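Local coordinates for nigritoxine (Vibrio nigripulchritudo, PDB 5M41), which is a bacterial toxin active against crustaceans and insects, at residues W286-A297 against G339-S349. Residues are numbered along the deposited sequence; the frame is centred on the assembly and turned at random.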
ATOM      1  N   TRP A 286      -7.537  -8.332   7.224  1.00 46.08           N
ATOM      2  CA  TRP A 286      -6.210  -8.454   7.837  1.00 45.71           C
ATOM      3  C   TRP A 286      -6.190  -8.311   9.340  1.00 49.41           C
ATOM      4  O   TRP A 286      -6.892  -7.472   9.895  1.00 48.84           O
ATOM      5  CB  TRP A 286      -5.272  -7.438   7.191  1.00 42.10           C
ATOM      6  CG  TRP A 286      -5.149  -7.679   5.697  1.00 41.50           C
ATOM      7  CD1 TRP A 286      -5.658  -6.909   4.661  1.00 41.25           C
ATOM      8  CD2 TRP A 286      -4.520  -8.839   5.033  1.00 39.75           C
ATOM      9  NE1 TRP A 286      -5.348  -7.454   3.442  1.00 38.88           N
ATOM     10  CE2 TRP A 286      -4.672  -8.617   3.595  1.00 39.33           C
ATOM     11  CE3 TRP A 286      -3.832  -9.967   5.475  1.00 38.86           C
ATOM     12  CZ2 TRP A 286      -4.175  -9.516   2.659  1.00 38.80           C
ATOM     13  CZ3 TRP A 286      -3.329 -10.863   4.527  1.00 38.97           C
ATOM     14  CH2 TRP A 286      -3.495 -10.644   3.149  1.00 37.27           C
ATOM     15  N   ILE A 287      -5.380  -9.145   9.998  1.00 50.61           N
ATOM     16  CA  ILE A 287      -5.203  -9.112  11.443  1.00 55.21           C
ATOM     17  C   ILE A 287      -3.793  -8.603  11.716  1.00 56.19           C
ATOM     18  O   ILE A 287      -2.820  -9.206  11.275  1.00 53.98           O
ATOM     19  CB  ILE A 287      -5.299 -10.527  12.078  1.00 56.80           C
ATOM     20  CG1 ILE A 287      -6.663 -11.157  11.826  1.00 59.39           C
ATOM     21  CG2 ILE A 287      -4.968 -10.494  13.583  1.00 58.58           C
ATOM     22  CD1 ILE A 287      -6.632 -12.678  11.889  1.00 60.97           C
ATOM     23  N   ASP A 288      -3.691  -7.517  12.470  1.00 60.99           N
ATOM     24  CA  ASP A 288      -2.400  -6.982  12.897  1.00 66.69           C
ATOM     25  C   ASP A 288      -1.526  -8.022  13.579  1.00 70.27           C
ATOM     26  O   ASP A 288      -2.023  -8.876  14.317  1.00 71.04           O
ATOM     27  CB  ASP A 288      -2.614  -5.809  13.857  1.00 67.92           C
ATOM     28  CG  ASP A 288      -2.497  -4.460  13.164  1.00 69.33           C
ATOM     29  OD1 ASP A 288      -1.949  -3.549  13.806  1.00 68.79           O
ATOM     30  OD2 ASP A 288      -2.934  -4.307  11.990  1.00 59.51           O
ATOM     31  N   SER A 289      -0.225  -7.955  13.316  1.00 72.93           N
ATOM     32  CA  SER A 289       0.738  -8.666  14.133  1.00 77.66           C
ATOM     33  C   SER A 289       0.843  -8.000  15.527  1.00 84.47           C
ATOM     34  O   SER A 289       1.073  -8.668  16.542  1.00 91.65           O
ATOM     35  CB  SER A 289       2.105  -8.672  13.460  1.00 70.70           C
ATOM     36  OG  SER A 289       3.061  -9.186  14.365  1.00 77.40           O
ATOM     37  N   GLY A 290       0.660  -6.680  15.561  1.00 81.59           N
ATOM     38  CA  GLY A 290       0.927  -5.893  16.747  1.00 79.39           C
ATOM     39  C   GLY A 290       2.355  -5.366  16.841  1.00 79.17           C
ATOM     40  O   GLY A 290       2.660  -4.626  17.775  1.00 76.27           O
ATOM     41  N   THR A 291       3.228  -5.743  15.894  1.00 72.04           N
ATOM     42  CA  THR A 291       4.631  -5.263  15.876  1.00 67.94           C
ATOM     43  C   THR A 291       4.997  -4.588  14.537  1.00 62.47           C
ATOM     44  O   THR A 291       4.410  -4.923  13.518  1.00 62.16           O
ATOM     45  CB  THR A 291       5.612  -6.399  16.230  1.00 70.37           C
ATOM     46  OG1 THR A 291       6.963  -5.937  16.091  1.00 72.02           O
ATOM     47  CG2 THR A 291       5.391  -7.603  15.366  1.00 66.03           C
ATOM     48  N   GLN A 292       5.921  -3.622  14.535  1.00 55.37           N
ATOM     49  CA  GLN A 292       6.168  -2.798  13.337  1.00 50.92           C
ATOM     50  C   GLN A 292       7.613  -2.334  13.234  1.00 50.98           C
ATOM     51  O   GLN A 292       8.289  -2.250  14.244  1.00 49.13           O
ATOM     52  CB  GLN A 292       5.229  -1.590  13.314  1.00 47.96           C
ATOM     53  CG  GLN A 292       5.599  -0.434  14.258  1.00 48.60           C
ATOM     54  CD  GLN A 292       4.417   0.505  14.452  1.00 48.09           C
ATOM     55  OE1 GLN A 292       3.265   0.097  14.311  1.00 51.43           O
ATOM     56  NE2 GLN A 292       4.692   1.756  14.746  1.00 47.13           N
ATOM     57  N   LEU A 293       8.080  -2.025  12.023  1.00 48.15           N
ATOM     58  CA  LEU A 293       9.423  -1.449  11.848  1.00 47.88           C
ATOM     59  C   LEU A 293       9.358  -0.103  11.139  1.00 48.02           C
ATOM     60  O   LEU A 293       9.025  -0.033   9.954  1.00 46.15           O
ATOM     61  CB  LEU A 293      10.358  -2.405  11.094  1.00 48.01           C
ATOM     62  CG  LEU A 293      11.803  -2.012  10.753  1.00 49.53           C
ATOM     63  CD1 LEU A 293      12.634  -1.673  11.993  1.00 52.91           C
ATOM     64  CD2 LEU A 293      12.460  -3.154   9.985  1.00 50.87           C
ATOM     65  N   LEU A 294       9.683   0.960  11.871  1.00 47.35           N
ATOM     66  CA  LEU A 294       9.632   2.314  11.332  1.00 48.58           C
ATOM     67  C   LEU A 294      10.999   2.651  10.774  1.00 48.06           C
ATOM     68  O   LEU A 294      11.998   2.470  11.457  1.00 51.68           O
ATOM     69  CB  LEU A 294       9.257   3.328  12.430  1.00 51.71           C
ATOM     70  CG  LEU A 294       9.045   4.761  11.906  1.00 49.77           C
ATOM     71  CD1 LEU A 294       8.003   4.822  10.787  1.00 47.10           C
ATOM     72  CD2 LEU A 294       8.704   5.729  13.026  1.00 49.55           C
ATOM     73  N   MET A 295      11.054   3.141   9.539  1.00 46.42           N
ATOM     74  CA  MET A 295      12.334   3.446   8.905  1.00 48.35           C
ATOM     75  C   MET A 295      12.259   4.766   8.157  1.00 50.58           C
ATOM     76  O   MET A 295      11.166   5.272   7.879  1.00 48.35           O
ATOM     77  CB  MET A 295      12.701   2.347   7.912  1.00 47.36           C
ATOM     78  CG  MET A 295      12.871   0.969   8.526  1.00 49.40           C
ATOM     79  SD  MET A 295      12.919  -0.330   7.276  1.00 50.96           S
ATOM     80  CE  MET A 295      11.198  -0.540   6.841  1.00 46.36           C
ATOM     81  N   SER A 296      13.422   5.298   7.801  1.00 50.97           N
ATOM     82  CA  SER A 296      13.500   6.504   6.996  1.00 54.74           C
ATOM     83  C   SER A 296      13.440   6.126   5.523  1.00 53.55           C
ATOM     84  O   SER A 296      14.078   5.171   5.105  1.00 55.06           O
ATOM     85  CB  SER A 296      14.810   7.243   7.287  1.00 57.66           C
ATOM     86  OG  SER A 296      14.943   8.372   6.439  1.00 59.96           O
ATOM     87  N   ALA A 297      12.664   6.866   4.740  1.00 53.78           N
ATOM     88  CA  ALA A 297      12.612   6.640   3.297  1.00 56.72           C
ATOM     89  C   ALA A 297      13.543   7.598   2.537  1.00 58.49           C
ATOM     90  O   ALA A 297      13.557   7.605   1.315  1.00 58.97           O
ATOM     91  CB  ALA A 297      11.178   6.746   2.779  1.00 53.33           C
ATOM     92  N   GLY A 339       8.433  11.681   5.499  1.00 47.48           N
ATOM     93  CA  GLY A 339       9.386  10.914   4.707  1.00 48.59           C
ATOM     94  C   GLY A 339       9.816   9.603   5.333  1.00 45.83           C
ATOM     95  O   GLY A 339      10.931   9.147   5.099  1.00 46.97           O
ATOM     96  N   LYS A 340       8.935   8.997   6.123  1.00 45.49           N
ATOM     97  CA  LYS A 340       9.206   7.687   6.704  1.00 46.10           C
ATOM     98  C   LYS A 340       8.368   6.598   6.030  1.00 45.52           C
ATOM     99  O   LYS A 340       7.431   6.910   5.271  1.00 45.32           O
ATOM    100  CB  LYS A 340       8.954   7.699   8.210  1.00 48.54           C
ATOM    101  CG  LYS A 340       9.978   8.514   8.999  1.00 54.45           C
ATOM    102  CD  LYS A 340       9.490   8.792  10.415  1.00 59.79           C
ATOM    103  CE  LYS A 340      10.445   9.720  11.175  1.00 64.74           C
ATOM    104  NZ  LYS A 340      11.808   9.126  11.329  1.00 67.83           N
ATOM    105  N   ILE A 341       8.728   5.341   6.293  1.00 43.01           N
ATOM    106  CA  ILE A 341       7.968   4.166   5.851  1.00 43.45           C
ATOM    107  C   ILE A 341       7.905   3.186   7.011  1.00 41.91           C
ATOM    108  O   ILE A 341       8.905   2.940   7.666  1.00 41.76           O
ATOM    109  CB  ILE A 341       8.618   3.440   4.648  1.00 45.63           C
ATOM    110  CG1 ILE A 341       8.420   4.250   3.380  1.00 49.60           C
ATOM    111  CG2 ILE A 341       7.941   2.087   4.404  1.00 45.79           C
ATOM    112  CD1 ILE A 341       9.008   3.597   2.140  1.00 53.88           C
ATOM    113  N   VAL A 342       6.721   2.645   7.274  1.00 41.48           N
ATOM    114  CA  VAL A 342       6.590   1.578   8.253  1.00 41.54           C
ATOM    115  C   VAL A 342       6.396   0.241   7.521  1.00 40.86           C
ATOM    116  O   VAL A 342       5.627   0.162   6.553  1.00 39.65           O
ATOM    117  CB  VAL A 342       5.469   1.869   9.288  1.00 41.73           C
ATOM    118  CG1 VAL A 342       4.091   1.879   8.643  1.00 41.22           C
ATOM    119  CG2 VAL A 342       5.523   0.893  10.459  1.00 41.77           C
ATOM    120  N   ALA A 343       7.136  -0.784   7.945  1.00 38.52           N
ATOM    121  CA  ALA A 343       6.852  -2.155   7.525  1.00 39.59           C
ATOM    122  C   ALA A 343       6.071  -2.808   8.648  1.00 40.88           C
ATOM    123  O   ALA A 343       6.409  -2.637   9.829  1.00 38.94           O
ATOM    124  CB  ALA A 343       8.130  -2.931   7.265  1.00 39.72           C
ATOM    125  N   LYS A 344       5.028  -3.539   8.274  1.00 39.60           N
ATOM    126  CA  LYS A 344       4.173  -4.211   9.223  1.00 41.59           C
ATOM    127  C   LYS A 344       3.535  -5.410   8.545  1.00 41.73           C
ATOM    128  O   LYS A 344       3.032  -5.282   7.426  1.00 41.00           O
ATOM    129  CB  LYS A 344       3.078  -3.244   9.699  1.00 43.15           C
ATOM    130  CG  LYS A 344       2.298  -3.714  10.913  1.00 48.75           C
ATOM    131  CD  LYS A 344       1.661  -2.542  11.678  1.00 49.60           C
ATOM    132  CE  LYS A 344       1.036  -3.009  13.005  1.00 50.76           C
ATOM    133  NZ  LYS A 344       1.076  -1.911  14.042  1.00 56.49           N
ATOM    134  N   LEU A 345       3.536  -6.555   9.232  1.00 41.74           N
ATOM    135  CA  LEU A 345       2.956  -7.799   8.730  1.00 42.24           C
ATOM    136  C   LEU A 345       1.563  -7.949   9.293  1.00 45.08           C
ATOM    137  O   LEU A 345       1.322  -7.574  10.454  1.00 42.14           O
ATOM    138  CB  LEU A 345       3.756  -9.014   9.211  1.00 43.41           C
ATOM    139  CG  LEU A 345       5.210  -9.057   8.775  1.00 45.76           C
ATOM    140  CD1 LEU A 345       5.931 -10.165   9.524  1.00 48.46           C
ATOM    141  CD2 LEU A 345       5.305  -9.256   7.264  1.00 44.80           C
ATOM    142  N   SER A 346       0.660  -8.493   8.471  1.00 42.01           N
ATOM    143  CA  SER A 346      -0.661  -8.877   8.915  1.00 43.60           C
ATOM    144  C   SER A 346      -0.880 -10.294   8.444  1.00 46.14           C
ATOM    145  O   SER A 346      -0.412 -10.677   7.379  1.00 46.89           O
ATOM    146  CB  SER A 346      -1.745  -7.994   8.302  1.00 42.91           C
ATOM    147  OG  SER A 346      -1.652  -6.637   8.704  1.00 43.06           O
ATOM    148  N   LYS A 347      -1.600 -11.064   9.239  1.00 47.62           N
ATOM    149  CA  LYS A 347      -2.020 -12.386   8.856  1.00 49.54           C
ATOM    150  C   LYS A 347      -3.445 -12.237   8.339  1.00 48.62           C
ATOM    151  O   LYS A 347      -4.183 -11.359   8.789  1.00 46.24           O
ATOM    152  CB  LYS A 347      -1.983 -13.310  10.074  1.00 56.26           C
ATOM    153  CG  LYS A 347      -1.835 -14.781   9.718  1.00 64.38           C
ATOM    154  CD  LYS A 347      -2.063 -15.703  10.914  1.00 72.86           C
ATOM    155  CE  LYS A 347      -1.118 -15.403  12.074  1.00 74.45           C
ATOM    156  NZ  LYS A 347      -1.285 -16.400  13.170  1.00 82.42           N
ATOM    157  N   VAL A 348      -3.824 -13.078   7.384  1.00 47.18           N
ATOM    158  CA  VAL A 348      -5.144 -13.006   6.790  1.00 49.38           C
ATOM    159  C   VAL A 348      -6.167 -13.481   7.805  1.00 53.31           C
ATOM    160  O   VAL A 348      -5.894 -14.407   8.574  1.00 56.60           O
ATOM    161  CB  VAL A 348      -5.227 -13.791   5.434  1.00 51.42           C
ATOM    162  CG1 VAL A 348      -5.149 -15.303   5.634  1.00 52.24           C
ATOM    163  CG2 VAL A 348      -6.480 -13.410   4.673  1.00 50.16           C
ATOM    164  N   SER A 349      -7.315 -12.815   7.862  1.00 52.25           N
ATOM    165  CA  SER A 349      -8.369 -13.319   8.696  1.00 59.47           C
ATOM    166  C   SER A 349      -8.953 -14.590   8.081  1.00 63.55           C
ATOM    167  O   SER A 349      -9.379 -14.581   6.938  1.00 63.06           O
ATOM    168  CB  SER A 349      -9.467 -12.291   8.895  1.00 58.32           C
ATOM    169  OG  SER A 349     -10.553 -12.959   9.513  1.00 61.47           O
TER
HETATM  170  O   HOH W   1      -3.590  -5.462   9.729  1.00 31.97           O
HETATM  171  O   HOH W   2       4.678  -6.759  11.852  1.00 40.27           O
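K344 bridges the loop 289-292, where 286-297 lifts away from strand 340-348. Its extended chain, launched with CG anti to the backbone N (chi1 -167°), runs across the gap between the two short strands 286-288 and 293-296; NZ bonds to Q292 OE1 at 3.0 Å in the amide plane and makes a longer salt bridge, NZ to D288 OD1 3.4 Å. A water lies between T291 O and L345 N, though its short distance to T291 O makes the bridge doubtful; S289 N still reaches L345 O at 3.3 Å.

On either side of the loop the pairing is antiparallel, its register shifted by two residues: I287 pairs with K347, L293 with A343 and M295 with I341. The L293 N to A343 O bond is nearly straight (174° at the hydrogen). Side chains interlock on both faces. Q292 CB rests on V342 CG2 (3.8 Å), while on the opposite face M295, bent at chi3 (-78°), curls CE onto the small A343 CB (3.9 Å). A297 CB abuts I341 CG1, and the W286 ring brings CZ3 against V348 CB (3.6 Å), with V348 CG2 over one face; its NE1 bonds to P439 O.

D288 OD2 also pairs with R449 of helix 444-457, and Q292 NE2 bonds to V450 O there. These two links join the sheet to that helix. The D288 carboxylate thus has two cationic partners, K344 at OD1 and R449 at OD2, which probably favour its ionised form.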